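Local coordinates for ATP-dependent kinase YFH7 (PDB 2GA8), which acts as an ATP-dependent kinase of the P-loop type that could take part in assembly of the endoplasmic reticulum membrane, at residues A[124-129]-A[191-196]; A[130-135]-A[247-252]; A[163-168]-A[182-187]; A[74-79]-A[108-113]; A[96-101]-A[171-176]. All coordinates share one frame; numbering follows the deposited sequence.

Interaction 1. Residues A[124-129]-A[191-196]; sequences VVARGG and DSNNFL
D191 OD2 accepts the backbone N-H of G128 at 2.8 Å, and the donor stands well above the carboxylate plane. The second oxygen, OD1, turns the other way and takes the backbone N of N194 at 3.0 Å, nearly straight at 163°. One carboxylate therefore clasps a turn with one oxygen and the start of a helix with the other. The methyl of A126 points from the turn into the helix start, its CB 3.5 Å from N193 CB and also touching the CB of N194. R127 adds a second grip. Its NH1 donates to N193 OD1 at 2.8 Å, an acceptor that sits almost in the guanidinium plane, while the bond from NH1 to S192 OG is weak; the stronger partner of that hydroxyl is E275. The arrangement is a helix N-cap docked on a type I turn: D191 caps helix 192-206, and the turn from A126 to G129 follows strand 123-125 of the mixed sheet. CG of D191 lies anti to the backbone N (chi1 -171°), a setting that places the carboxylate between the two amides, G128 N off one face and N194 N off the other. A bend at chi3 brings the R127 guanidinium to the first turn of the helix. Further out, a water receives the N-H of A126 at 2.9 Å and lies close to both G129 O and D191 OD2. Another water joins R127 NH2 to S192 OG along the guanidinium edge. In the next shell, R127 NE is held by V101 O, and N193 ND2 bonds to the carbonyls of D103 and F106, which fixes the amide whose oxygen faces the arginine.

Interaction 2. Residues A[130-135]-A[247-252]; sequences TANAIR and KDPTPD
The rim of the mixed sheet, where strand 248-256 forms one border and the chain leading into strand 134-136 passes close by, is the setting for P249 and A131. The proline ring points at the loop, and its CG packs on A131 CB at 3.7 Å, while its CB lies against the carbonyl oxygen of A131. On the same ring, P249 CG also meets N132 ND2 at 3.7 Å; this amide nitrogen has its hydrogen bonds elsewhere, with the carbonyls of G163 and H165. The charged half of the contact lies at the far end. R135 NH1 and D252 OD1 form a long salt bridge of 3.5 Å, the guanidinium and carboxylate planes standing 84° apart. Because the arginine is extended from CG to NE, its aliphatic part runs by the acid, and CD comes within 3.3 Å of D252 OD1. P251 lies alongside the arginine, its CB 3.7 Å from R135 NH1. The other carboxylate oxygen of D252, OD2, bonds to the modified cysteine at position 121. In the middle the backbones are bridged by water, which accepts from D252 N at 3.0 Å and lies 2.8 Å from A133 O. Past a G1 bulge at K247 and D248, strand 248-256 pairs antiparallel with 237-243, and 237-243 with 134-136; the outer segments thus run nearly alike, 17° apart, as in any antiparallel run of a sheet.

Interaction 3. Residues A[163-168]-A[182-187]; sequences GFHLSR and KRRGSP
R184 NH2 donates to the carbonyl oxygen of L166 at 3.0 Å, and the bond is almost straight, at 172°. The acceptor sits at the edge of the guanidinium, near its plane, and the nitrogen approaches in the carbonyl plane as well. The same nitrogen forms a salt bridge with D248 OD1, while NH1 bonds to the carbonyl of K247; these bonds together fix the rotation of the arginine head. Over one guanidinium face lies the aliphatic part of R168, with CG 3.4 Å from R184 NH1. On the opposite face the H165 ring comes in by its CD2 corner, its plane turned 59° from the guanidinium, and the shortest approaches there are doubtful. At the ring edge, H165 CE1 meets the backbone N of G185 at 3.5 Å. R184 reaches L166 because its chain is extended from CG to NE and leaves the type II turn R183 to S186 with CG anti to the backbone N (chi1 -153°). The turn belongs to the loop before helix 192-206, and G185 lies about 8 Å from the side chain of P33, in the P-loop assigned to ATP binding by similarity. R168 directs its own NE to D248 OD2, so the two arginines share one carboxylate. That common anion is likely to offset their like charges, R168 NE and R184 NH1 being 5.0 Å apart.

Interaction 4. Residues A[74-79]-A[108-113]; sequences NLVDSL and PVKYSA
K110 NZ donates to the carbonyl oxygen of V76 at 2.7 Å, reaching it from above the carbonyl plane. On the opposite face the same oxygen accepts the backbone N of L79 at 3.2 Å, the bond that closes the type I turn from V76 to L79. Two donors thus grip one oxygen, and the lysine end is set down over the turn. The tight part of the contact surrounds this bond. K110 CE lies 3.1 Å from L79 O, and CD touches the CG2 methyl of V76 at 3.6 Å, the two side chains running antiparallel alongside each other. CG of the lysine lies between the backbone N and the carbonyl carbon (chi1 64°), and from there the chain runs fully extended to its ammonium group. This packing joins the corner ahead of strand 80-81 to strand 109-111, which lie next to each other and parallel in the mixed sheet. A methionine in place of K110 would probably leave the V76 carbonyl without its ammonium partner and the turn less firmly tied to the strand. Beside the lysine, L79 turns its two methyls to P108: CD2 meets P108 O at 3.4 Å, and CD1 is 4.1 Å from P108 CB, a looser apolar touch. V76 and L79 both reach on to V124 of the neighbouring strand. The solvent side is different in kind. D77 is exposed and points away from the strand; it contributes little beyond its CA, 3.5 Å from K110 NZ, and sends its carboxylate to K204.

Interaction 5. Residues A[96-101]-A[171-176]; sequences LFKDHV and LDLFKD
Apolar contacts dominate, and L173 is central to them. Its CD1 methyl reaches L96 CD1 at 3.7 Å, the two leucines crossing at a slant, and touches V101 CG1 at 3.9 Å, the valine lying about perpendicular to it. CG of L173 stands anti to the carbonyl carbon (chi1 -61°), which turns the branched end toward L96, K98 and V101. There it also passes over the backbone of K98, with CD1 4.1 Å from K98 CA. The second branch of V101 faces the backbone, CG2 lying 3.9 Å from L173 O. F174 joins the group by its ring: CD1 is 4.3 Å from V101 CG2. A single touch between carbonyl and ring is added: V101 O comes obliquely to F174 CE1 at 4.0 Å. An alanine at V101 is likely to open a gap beside L173 and F174, since both methyls that fill it would be gone. Backbone bonds shape each side separately: F174 N to L171 O at 3.2 Å closes a type I turn, and H100 N bonds to F97 O. The contact joins the loop between helix 84-92 and strand 109-111 to the loop between helices 168-171 and 178-181, and a mercury ion from the crystal lies about 3 Å from the F174 side chain. Polar links lie around this patch, with V101 O bonded to R127 and K175 N to E102. Cohesion between the two segments themselves therefore rests on dispersion and the burial of methyl groups.

In the fold
From the N terminus, interaction 4 comes first and closes the short loop that carries helix 84-92, joining the corner before strand 80-81 to strand 109-111. Interaction 5 opens inside that loop, at 96-101, and closes far beyond it at 171-176, so it crosses interaction 4. Interactions 1 and 2 open next along the chain, on neighbouring strands of the mixed sheet, and cross each other and interaction 5. Interaction 3 lies nested within the spans of both 1 and 2 but crosses 5. Interaction 1 docks helix 192-206 on the sheet, 2 reaches its border strand 248-256, and 3 and 5 add the loops around helices 168-171 and 178-181.

Interaction 1. Residues A[124-129]-A[191-196]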
# COMPACT_ATOMS: atom_id res chain seq x y z
N VAL A 124 6.23 -2.50 13.89
CA VAL A 124 6.37 -1.06 13.71
C VAL A 124 4.97 -0.48 13.77
O VAL A 124 4.11 -0.84 12.96
CB VAL A 124 7.01 -0.72 12.35
CG1 VAL A 124 7.04 0.79 12.14
CG2 VAL A 124 8.42 -1.30 12.28
N VAL A 125 4.72 0.40 14.74
CA VAL A 125 3.40 1.01 14.89
C VAL A 125 3.47 2.53 14.95
O VAL A 125 4.49 3.10 15.32
CB VAL A 125 2.69 0.52 16.18
CG1 VAL A 125 2.38 -0.96 16.08
CG2 VAL A 125 3.56 0.80 17.41
N ALA A 126 2.37 3.16 14.55
CA ALA A 126 2.28 4.62 14.57
C ALA A 126 1.01 5.02 15.32
O ALA A 126 0.58 4.31 16.23
CB ALA A 126 2.28 5.17 13.15
N ARG A 127 0.39 6.12 14.92
CA ARG A 127 -0.79 6.58 15.65
C ARG A 127 -2.00 5.65 15.66
O ARG A 127 -2.88 5.81 16.50
CB ARG A 127 -1.19 7.98 15.18
CG ARG A 127 -1.92 8.08 13.86
CD ARG A 127 -2.17 9.56 13.57
NE ARG A 127 -3.45 9.82 12.90
CZ ARG A 127 -3.59 9.99 11.59
NH1 ARG A 127 -2.54 9.93 10.79
NH2 ARG A 127 -4.79 10.24 11.09
N GLY A 128 -2.03 4.69 14.75
CA GLY A 128 -3.15 3.76 14.70
C GLY A 128 -2.98 2.58 15.65
O GLY A 128 -3.92 1.82 15.88
N GLY A 129 -1.79 2.43 16.22
CA GLY A 129 -1.57 1.34 17.15
C GLY A 129 -1.32 0.01 16.46
O GLY A 129 -1.04 -0.04 15.26
N ASP A 191 -3.97 5.62 9.16
CA ASP A 191 -2.71 5.85 9.85
C ASP A 191 -1.71 6.24 8.76
O ASP A 191 -0.91 5.40 8.30
CB ASP A 191 -2.24 4.59 10.58
CG ASP A 191 -1.06 4.85 11.49
OD1 ASP A 191 -0.38 5.88 11.30
OD2 ASP A 191 -0.79 4.02 12.37
N SER A 192 -1.75 7.49 8.32
CA SER A 192 -0.85 7.97 7.28
C SER A 192 0.61 7.90 7.74
O SER A 192 1.51 7.74 6.91
CB SER A 192 -1.19 9.42 6.90
OG SER A 192 -1.03 10.28 8.01
N ASN A 193 0.82 8.02 9.05
CA ASN A 193 2.15 7.96 9.65
C ASN A 193 2.82 6.63 9.32
O ASN A 193 3.96 6.58 8.83
CB ASN A 193 2.07 8.06 11.19
CG ASN A 193 1.22 9.22 11.68
OD1 ASN A 193 0.24 9.61 11.06
ND2 ASN A 193 1.59 9.76 12.84
N ASN A 194 2.12 5.54 9.61
CA ASN A 194 2.67 4.22 9.37
C ASN A 194 2.70 3.83 7.90
O ASN A 194 3.54 3.04 7.48
CB ASN A 194 1.92 3.15 10.19
CG ASN A 194 2.87 2.17 10.86
OD1 ASN A 194 2.52 1.01 11.11
ND2 ASN A 194 4.07 2.63 11.17
N PHE A 195 1.79 4.38 7.09
CA PHE A 195 1.83 4.06 5.67
C PHE A 195 3.08 4.70 5.09
O PHE A 195 3.80 4.10 4.29
CB PHE A 195 0.60 4.59 4.94
CG PHE A 195 0.49 4.08 3.54
CD1 PHE A 195 -0.07 2.83 3.28
CD2 PHE A 195 1.05 4.79 2.48
CE1 PHE A 195 -0.07 2.30 2.00
CE2 PHE A 195 1.06 4.26 1.19
CZ PHE A 195 0.49 3.01 0.95
N LEU A 196 3.35 5.93 5.50
CA LEU A 196 4.55 6.62 5.04
C LEU A 196 5.76 5.80 5.49
O LEU A 196 6.73 5.66 4.75
CB LEU A 196 4.62 8.03 5.63
CG LEU A 196 5.90 8.81 5.32
CD1 LEU A 196 6.08 8.93 3.81
CD2 LEU A 196 5.82 10.20 5.96
O HOH W 1 0.17 1.71 13.42
O HOH W 2 -4.08 10.79 8.30

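Interaction 2. Residues A[130-135]-A[247-252]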
# COMPACT_ATOMS: atom_id res chain seq x y z
N THR A 130 -1.45 -1.07 17.21
CA THR A 130 -1.20 -2.40 16.67
C THR A 130 -2.06 -2.83 15.50
O THR A 130 -1.65 -3.68 14.70
CB THR A 130 -1.31 -3.48 17.77
OG1 THR A 130 -2.64 -3.47 18.31
CG2 THR A 130 -0.31 -3.21 18.88
N ALA A 131 -3.25 -2.25 15.37
CA ALA A 131 -4.16 -2.61 14.28
C ALA A 131 -3.58 -2.33 12.90
O ALA A 131 -3.94 -2.98 11.92
CB ALA A 131 -5.49 -1.89 14.45
N ASN A 132 -2.69 -1.34 12.80
CA ASN A 132 -2.08 -1.00 11.51
C ASN A 132 -0.59 -1.31 11.53
O ASN A 132 0.17 -0.76 10.73
CB ASN A 132 -2.29 0.48 11.21
CG ASN A 132 -3.74 0.90 11.27
OD1 ASN A 132 -4.11 1.80 12.03
ND2 ASN A 132 -4.58 0.25 10.48
N ALA A 133 -0.17 -2.18 12.43
CA ALA A 133 1.24 -2.52 12.55
C ALA A 133 1.83 -3.18 11.31
O ALA A 133 1.16 -3.95 10.61
CB ALA A 133 1.45 -3.44 13.76
N ILE A 134 3.09 -2.85 11.05
CA ILE A 134 3.87 -3.44 9.96
C ILE A 134 4.77 -4.40 10.73
O ILE A 134 5.29 -4.04 11.78
CB ILE A 134 4.74 -2.38 9.26
CG1 ILE A 134 3.86 -1.37 8.53
CG2 ILE A 134 5.72 -3.06 8.30
CD1 ILE A 134 4.59 -0.11 8.11
N ARG A 135 4.95 -5.61 10.21
CA ARG A 135 5.80 -6.58 10.89
C ARG A 135 6.95 -7.02 10.01
O ARG A 135 6.77 -7.31 8.83
CB ARG A 135 4.97 -7.80 11.33
CG ARG A 135 3.95 -7.47 12.40
CD ARG A 135 3.30 -8.72 12.98
NE ARG A 135 2.45 -8.40 14.12
CZ ARG A 135 1.34 -7.67 14.04
NH1 ARG A 135 0.94 -7.19 12.88
NH2 ARG A 135 0.64 -7.42 15.14
N LYS A 247 -15.11 -5.04 9.67
CA LYS A 247 -15.08 -3.59 9.52
C LYS A 247 -13.82 -2.99 10.16
O LYS A 247 -13.85 -1.86 10.64
CB LYS A 247 -16.32 -2.96 10.17
CG LYS A 247 -17.64 -3.57 9.72
CD LYS A 247 -17.90 -3.33 8.24
CE LYS A 247 -19.20 -3.98 7.80
NZ LYS A 247 -20.36 -3.47 8.58
N ASP A 248 -12.73 -3.75 10.15
CA ASP A 248 -11.48 -3.29 10.74
C ASP A 248 -10.25 -3.91 10.10
O ASP A 248 -10.32 -4.95 9.44
CB ASP A 248 -11.45 -3.57 12.24
CG ASP A 248 -12.07 -2.46 13.07
OD1 ASP A 248 -11.79 -1.28 12.78
OD2 ASP A 248 -12.83 -2.77 14.01
N PRO A 249 -9.08 -3.27 10.29
CA PRO A 249 -7.83 -3.79 9.73
C PRO A 249 -7.41 -5.08 10.44
O PRO A 249 -7.68 -5.25 11.63
CB PRO A 249 -6.86 -2.64 9.96
CG PRO A 249 -7.37 -2.01 11.22
CD PRO A 249 -8.86 -1.99 10.98
N THR A 250 -6.78 -5.97 9.69
CA THR A 250 -6.32 -7.24 10.23
C THR A 250 -4.84 -7.42 9.88
O THR A 250 -4.39 -7.00 8.82
CB THR A 250 -7.16 -8.42 9.67
OG1 THR A 250 -6.67 -9.65 10.21
CG2 THR A 250 -7.07 -8.46 8.15
N PRO A 251 -4.07 -8.05 10.78
CA PRO A 251 -2.63 -8.29 10.62
C PRO A 251 -2.14 -9.20 9.50
O PRO A 251 -2.85 -10.09 9.03
CB PRO A 251 -2.23 -8.82 12.00
CG PRO A 251 -3.45 -9.59 12.41
CD PRO A 251 -4.56 -8.62 12.05
N ASP A 252 -0.90 -8.94 9.11
CA ASP A 252 -0.18 -9.69 8.08
C ASP A 252 -0.99 -10.31 6.95
O ASP A 252 -0.93 -11.52 6.74
CB ASP A 252 0.65 -10.78 8.76
CG ASP A 252 1.25 -10.32 10.07
OD1 ASP A 252 1.77 -9.19 10.12
OD2 ASP A 252 1.20 -11.10 11.05
O HOH W 3 0.93 -6.54 9.47

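Interaction 3. Residues A[163-168]-A[182-187]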
# COMPACT_ATOMS: atom_id res chain seq x y z
N GLY A 163 -5.59 -1.50 4.58
CA GLY A 163 -5.12 -2.06 5.82
C GLY A 163 -4.65 -1.02 6.81
O GLY A 163 -4.44 -1.32 7.99
N PHE A 164 -4.49 0.21 6.35
CA PHE A 164 -4.03 1.28 7.23
C PHE A 164 -5.17 2.15 7.72
O PHE A 164 -4.96 3.20 8.33
CB PHE A 164 -2.97 2.10 6.50
CG PHE A 164 -1.66 1.38 6.39
CD1 PHE A 164 -0.67 1.55 7.35
CD2 PHE A 164 -1.44 0.45 5.36
CE1 PHE A 164 0.51 0.81 7.31
CE2 PHE A 164 -0.26 -0.29 5.31
CZ PHE A 164 0.71 -0.11 6.28
N HIS A 165 -6.39 1.70 7.47
CA HIS A 165 -7.56 2.42 7.93
C HIS A 165 -7.51 2.34 9.46
O HIS A 165 -7.22 1.28 10.02
CB HIS A 165 -8.83 1.73 7.42
CG HIS A 165 -10.03 2.62 7.38
ND1 HIS A 165 -10.18 3.62 6.44
CD2 HIS A 165 -11.12 2.68 8.17
CE1 HIS A 165 -11.32 4.25 6.65
NE2 HIS A 165 -11.91 3.70 7.70
N LEU A 166 -7.75 3.45 10.14
CA LEU A 166 -7.73 3.42 11.60
C LEU A 166 -8.87 2.53 12.07
O LEU A 166 -9.93 2.49 11.44
CB LEU A 166 -7.89 4.84 12.16
CG LEU A 166 -6.70 5.76 11.85
CD1 LEU A 166 -7.02 7.18 12.28
CD2 LEU A 166 -5.46 5.23 12.54
N SER A 167 -8.65 1.81 13.16
CA SER A 167 -9.68 0.91 13.69
C SER A 167 -10.86 1.70 14.21
O SER A 167 -10.75 2.89 14.53
CB SER A 167 -9.12 0.05 14.82
OG SER A 167 -8.82 0.83 15.96
N ARG A 168 -12.01 1.04 14.31
CA ARG A 168 -13.21 1.69 14.80
C ARG A 168 -13.01 2.16 16.24
O ARG A 168 -13.49 3.23 16.61
CB ARG A 168 -14.39 0.73 14.70
CG ARG A 168 -14.78 0.38 13.27
CD ARG A 168 -15.92 -0.62 13.22
NE ARG A 168 -15.61 -1.83 13.97
CZ ARG A 168 -16.34 -2.30 14.99
NH1 ARG A 168 -15.97 -3.41 15.62
NH2 ARG A 168 -17.43 -1.65 15.37
N LYS A 182 -18.52 8.96 10.80
CA LYS A 182 -19.42 9.51 9.79
C LYS A 182 -18.64 9.81 8.52
O LYS A 182 -19.16 9.68 7.41
CB LYS A 182 -20.07 10.80 10.34
CG LYS A 182 -21.04 11.50 9.39
CD LYS A 182 -20.32 12.34 8.35
CE LYS A 182 -21.30 13.10 7.46
NZ LYS A 182 -22.12 14.07 8.24
N ARG A 183 -17.38 10.20 8.68
CA ARG A 183 -16.53 10.51 7.55
C ARG A 183 -15.38 9.51 7.43
O ARG A 183 -14.29 9.84 6.98
CB ARG A 183 -15.97 11.93 7.69
CG ARG A 183 -15.23 12.43 6.46
CD ARG A 183 -14.74 13.86 6.63
NE ARG A 183 -13.87 14.26 5.52
CZ ARG A 183 -13.30 15.45 5.42
NH1 ARG A 183 -13.50 16.37 6.34
NH2 ARG A 183 -12.51 15.72 4.38
N ARG A 184 -15.64 8.27 7.84
CA ARG A 184 -14.62 7.23 7.76
C ARG A 184 -14.30 7.05 6.28
O ARG A 184 -15.19 6.81 5.47
CB ARG A 184 -15.13 5.92 8.36
CG ARG A 184 -14.01 5.05 8.91
CD ARG A 184 -14.48 3.66 9.35
NE ARG A 184 -13.37 2.88 9.90
CZ ARG A 184 -13.40 1.57 10.13
NH1 ARG A 184 -14.49 0.87 9.87
NH2 ARG A 184 -12.32 0.96 10.62
N GLY A 185 -13.02 7.17 5.94
CA GLY A 185 -12.61 7.04 4.56
C GLY A 185 -11.92 8.32 4.12
O GLY A 185 -11.37 8.40 3.03
N SER A 186 -11.98 9.34 4.98
CA SER A 186 -11.33 10.60 4.68
C SER A 186 -9.84 10.39 4.94
O SER A 186 -9.46 9.42 5.60
CB SER A 186 -11.84 11.71 5.60
OG SER A 186 -11.40 11.51 6.93
N PRO A 187 -8.99 11.27 4.41
CA PRO A 187 -7.54 11.15 4.60
C PRO A 187 -7.14 11.06 6.07
O PRO A 187 -6.17 10.39 6.41
CB PRO A 187 -7.00 12.42 3.95
CG PRO A 187 -7.99 12.68 2.86
CD PRO A 187 -9.31 12.42 3.54

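Interaction 4. Residues A[74-79]-A[108-113]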
# COMPACT_ATOMS: atom_id res chain seq x y z
N ASN A 74 18.92 -3.48 7.76
CA ASN A 74 18.23 -3.00 8.96
C ASN A 74 17.21 -1.98 8.47
O ASN A 74 17.57 -0.91 8.00
CB ASN A 74 19.21 -2.34 9.93
CG ASN A 74 18.62 -2.16 11.31
OD1 ASN A 74 17.51 -1.65 11.47
ND2 ASN A 74 19.37 -2.58 12.33
N LEU A 75 15.93 -2.31 8.59
CA LEU A 75 14.90 -1.41 8.10
C LEU A 75 14.35 -0.39 9.07
O LEU A 75 13.86 0.66 8.65
CB LEU A 75 13.75 -2.25 7.52
CG LEU A 75 14.20 -3.17 6.39
CD1 LEU A 75 13.05 -4.05 5.95
CD2 LEU A 75 14.74 -2.34 5.24
N VAL A 76 14.43 -0.67 10.37
CA VAL A 76 13.89 0.26 11.35
C VAL A 76 14.86 0.72 12.42
O VAL A 76 14.47 0.99 13.55
CB VAL A 76 12.64 -0.34 12.02
CG1 VAL A 76 11.53 -0.52 10.99
CG2 VAL A 76 12.97 -1.68 12.67
N ASP A 77 16.14 0.81 12.06
CA ASP A 77 17.16 1.26 13.00
C ASP A 77 16.97 2.75 13.31
O ASP A 77 17.33 3.21 14.39
CB ASP A 77 18.55 1.03 12.40
CG ASP A 77 18.71 1.67 11.03
OD1 ASP A 77 18.59 2.91 10.94
OD2 ASP A 77 18.95 0.94 10.05
N SER A 78 16.39 3.48 12.37
CA SER A 78 16.15 4.91 12.52
C SER A 78 14.98 5.22 13.47
O SER A 78 14.78 6.36 13.86
CB SER A 78 15.87 5.55 11.16
OG SER A 78 16.93 5.32 10.25
N LEU A 79 14.22 4.19 13.82
CA LEU A 79 13.07 4.35 14.70
C LEU A 79 13.43 4.12 16.16
O LEU A 79 14.29 3.30 16.46
CB LEU A 79 11.96 3.39 14.31
CG LEU A 79 11.34 3.54 12.91
CD1 LEU A 79 10.18 2.56 12.79
CD2 LEU A 79 10.87 4.97 12.70
N PRO A 108 6.63 6.76 14.09
CA PRO A 108 6.47 5.31 14.27
C PRO A 108 7.53 4.81 15.25
O PRO A 108 8.64 5.34 15.30
CB PRO A 108 6.69 4.76 12.87
CG PRO A 108 6.24 5.88 11.98
CD PRO A 108 6.81 7.09 12.67
N VAL A 109 7.17 3.79 16.02
CA VAL A 109 8.09 3.19 16.98
C VAL A 109 8.13 1.69 16.74
O VAL A 109 7.20 1.12 16.15
CB VAL A 109 7.67 3.50 18.43
CG1 VAL A 109 7.74 5.00 18.68
CG2 VAL A 109 6.26 3.00 18.70
N LYS A 110 9.20 1.05 17.19
CA LYS A 110 9.38 -0.39 17.00
C LYS A 110 9.51 -1.15 18.31
O LYS A 110 9.78 -0.56 19.36
CB LYS A 110 10.64 -0.64 16.17
CG LYS A 110 11.91 -0.18 16.89
CD LYS A 110 13.15 -0.34 16.04
CE LYS A 110 14.38 0.17 16.78
NZ LYS A 110 15.59 0.19 15.90
N TYR A 111 9.32 -2.46 18.24
CA TYR A 111 9.45 -3.33 19.40
C TYR A 111 9.36 -4.80 18.99
O TYR A 111 8.75 -5.14 17.97
CB TYR A 111 8.37 -3.01 20.45
CG TYR A 111 6.95 -3.33 20.04
CD1 TYR A 111 6.41 -4.59 20.26
CD2 TYR A 111 6.15 -2.36 19.44
CE1 TYR A 111 5.10 -4.88 19.89
CE2 TYR A 111 4.84 -2.64 19.07
CZ TYR A 111 4.32 -3.90 19.30
OH TYR A 111 3.03 -4.17 18.94
N SER A 112 9.99 -5.66 19.78
CA SER A 112 10.00 -7.09 19.50
C SER A 112 8.66 -7.71 19.87
O SER A 112 8.24 -7.67 21.03
CB SER A 112 11.11 -7.77 20.30
OG SER A 112 12.37 -7.18 20.00
N ALA A 113 7.98 -8.28 18.87
CA ALA A 113 6.68 -8.90 19.08
C ALA A 113 6.84 -10.40 19.30
O ALA A 113 7.92 -10.96 19.07
CB ALA A 113 5.77 -8.64 17.88

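Interaction 5. Residues A[96-101]-A[171-176]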
# COMPACT_ATOMS: atom_id res chain seq x y z
N LEU A 96 -3.62 0.72 21.52
CA LEU A 96 -3.74 2.09 21.05
C LEU A 96 -2.93 3.11 21.86
O LEU A 96 -2.52 2.84 22.99
CB LEU A 96 -5.21 2.51 21.05
CG LEU A 96 -6.12 1.83 20.02
CD1 LEU A 96 -7.57 2.21 20.28
CD2 LEU A 96 -5.71 2.27 18.62
N PHE A 97 -2.70 4.26 21.25
CA PHE A 97 -1.99 5.38 21.87
C PHE A 97 -3.05 6.47 22.00
O PHE A 97 -3.19 7.33 21.13
CB PHE A 97 -0.85 5.88 20.97
CG PHE A 97 0.26 4.89 20.77
CD1 PHE A 97 1.05 4.48 21.84
CD2 PHE A 97 0.53 4.37 19.50
CE1 PHE A 97 2.09 3.57 21.65
CE2 PHE A 97 1.57 3.46 19.30
CZ PHE A 97 2.35 3.06 20.38
N LYS A 98 -3.81 6.42 23.09
CA LYS A 98 -4.89 7.37 23.34
C LYS A 98 -4.62 8.83 23.02
O LYS A 98 -5.45 9.49 22.39
CB LYS A 98 -5.36 7.25 24.79
CG LYS A 98 -6.61 8.07 25.11
CD LYS A 98 -7.05 7.88 26.55
CE LYS A 98 -8.37 8.58 26.83
NZ LYS A 98 -8.31 10.04 26.52
N ASP A 99 -3.47 9.34 23.43
CA ASP A 99 -3.14 10.75 23.21
C ASP A 99 -2.54 11.12 21.85
O ASP A 99 -2.16 12.28 21.64
CB ASP A 99 -2.19 11.24 24.31
CG ASP A 99 -2.76 11.04 25.70
OD1 ASP A 99 -3.95 11.36 25.91
OD2 ASP A 99 -2.01 10.57 26.59
N HIS A 100 -2.47 10.18 20.92
CA HIS A 100 -1.88 10.48 19.61
C HIS A 100 -2.66 9.99 18.40
O HIS A 100 -2.15 10.04 17.28
CB HIS A 100 -0.46 9.91 19.56
CG HIS A 100 0.47 10.51 20.56
ND1 HIS A 100 0.95 11.80 20.45
CD2 HIS A 100 1.01 10.01 21.69
CE1 HIS A 100 1.74 12.07 21.48
NE2 HIS A 100 1.79 10.99 22.25
N VAL A 101 -3.89 9.54 18.60
CA VAL A 101 -4.70 9.03 17.49
C VAL A 101 -4.93 9.99 16.33
O VAL A 101 -5.20 9.55 15.21
CB VAL A 101 -6.07 8.52 18.00
CG1 VAL A 101 -5.86 7.35 18.94
CG2 VAL A 101 -6.82 9.64 18.70
N LEU A 171 -11.08 5.32 16.16
CA LEU A 171 -11.91 6.46 15.79
C LEU A 171 -12.75 6.94 16.97
O LEU A 171 -13.16 8.10 17.01
CB LEU A 171 -12.81 6.10 14.60
CG LEU A 171 -12.09 5.72 13.30
CD1 LEU A 171 -13.12 5.40 12.24
CD2 LEU A 171 -11.19 6.86 12.83
N ASP A 172 -13.01 6.05 17.93
CA ASP A 172 -13.80 6.42 19.10
C ASP A 172 -13.02 7.35 20.03
O ASP A 172 -13.59 7.96 20.93
CB ASP A 172 -14.20 5.17 19.90
CG ASP A 172 -15.14 4.26 19.14
OD1 ASP A 172 -16.09 4.78 18.52
OD2 ASP A 172 -14.94 3.03 19.18
N LEU A 173 -11.72 7.44 19.80
CA LEU A 173 -10.86 8.28 20.62
C LEU A 173 -10.67 9.67 20.02
O LEU A 173 -10.04 10.53 20.64
CB LEU A 173 -9.51 7.61 20.82
CG LEU A 173 -9.55 6.25 21.53
CD1 LEU A 173 -8.16 5.62 21.53
CD2 LEU A 173 -10.07 6.43 22.95
N PHE A 174 -11.19 9.89 18.82
CA PHE A 174 -11.07 11.19 18.17
C PHE A 174 -11.72 12.24 19.06
O PHE A 174 -12.70 11.95 19.76
CB PHE A 174 -11.76 11.17 16.81
CG PHE A 174 -10.84 10.88 15.66
CD1 PHE A 174 -9.95 9.81 15.71
CD2 PHE A 174 -10.86 11.67 14.52
CE1 PHE A 174 -9.11 9.53 14.64
CE2 PHE A 174 -10.02 11.40 13.44
CZ PHE A 174 -9.14 10.32 13.50
N LYS A 175 -11.19 13.46 19.05
CA LYS A 175 -11.74 14.53 19.86
C LYS A 175 -13.23 14.66 19.58
O LYS A 175 -14.00 15.11 20.43
CB LYS A 175 -11.03 15.86 19.55
CG LYS A 175 -11.43 17.00 20.47
CD LYS A 175 -11.11 16.69 21.92
CE LYS A 175 -11.62 17.79 22.85
NZ LYS A 175 -11.36 17.48 24.28
N ASP A 176 -13.63 14.25 18.38
CA ASP A 176 -15.03 14.30 17.98
C ASP A 176 -15.42 12.95 17.37
O ASP A 176 -15.48 12.80 16.15
CB ASP A 176 -15.24 15.42 16.96
CG ASP A 176 -16.70 15.62 16.62
OD1 ASP A 176 -17.49 15.89 17.55
OD2 ASP A 176 -17.06 15.53 15.43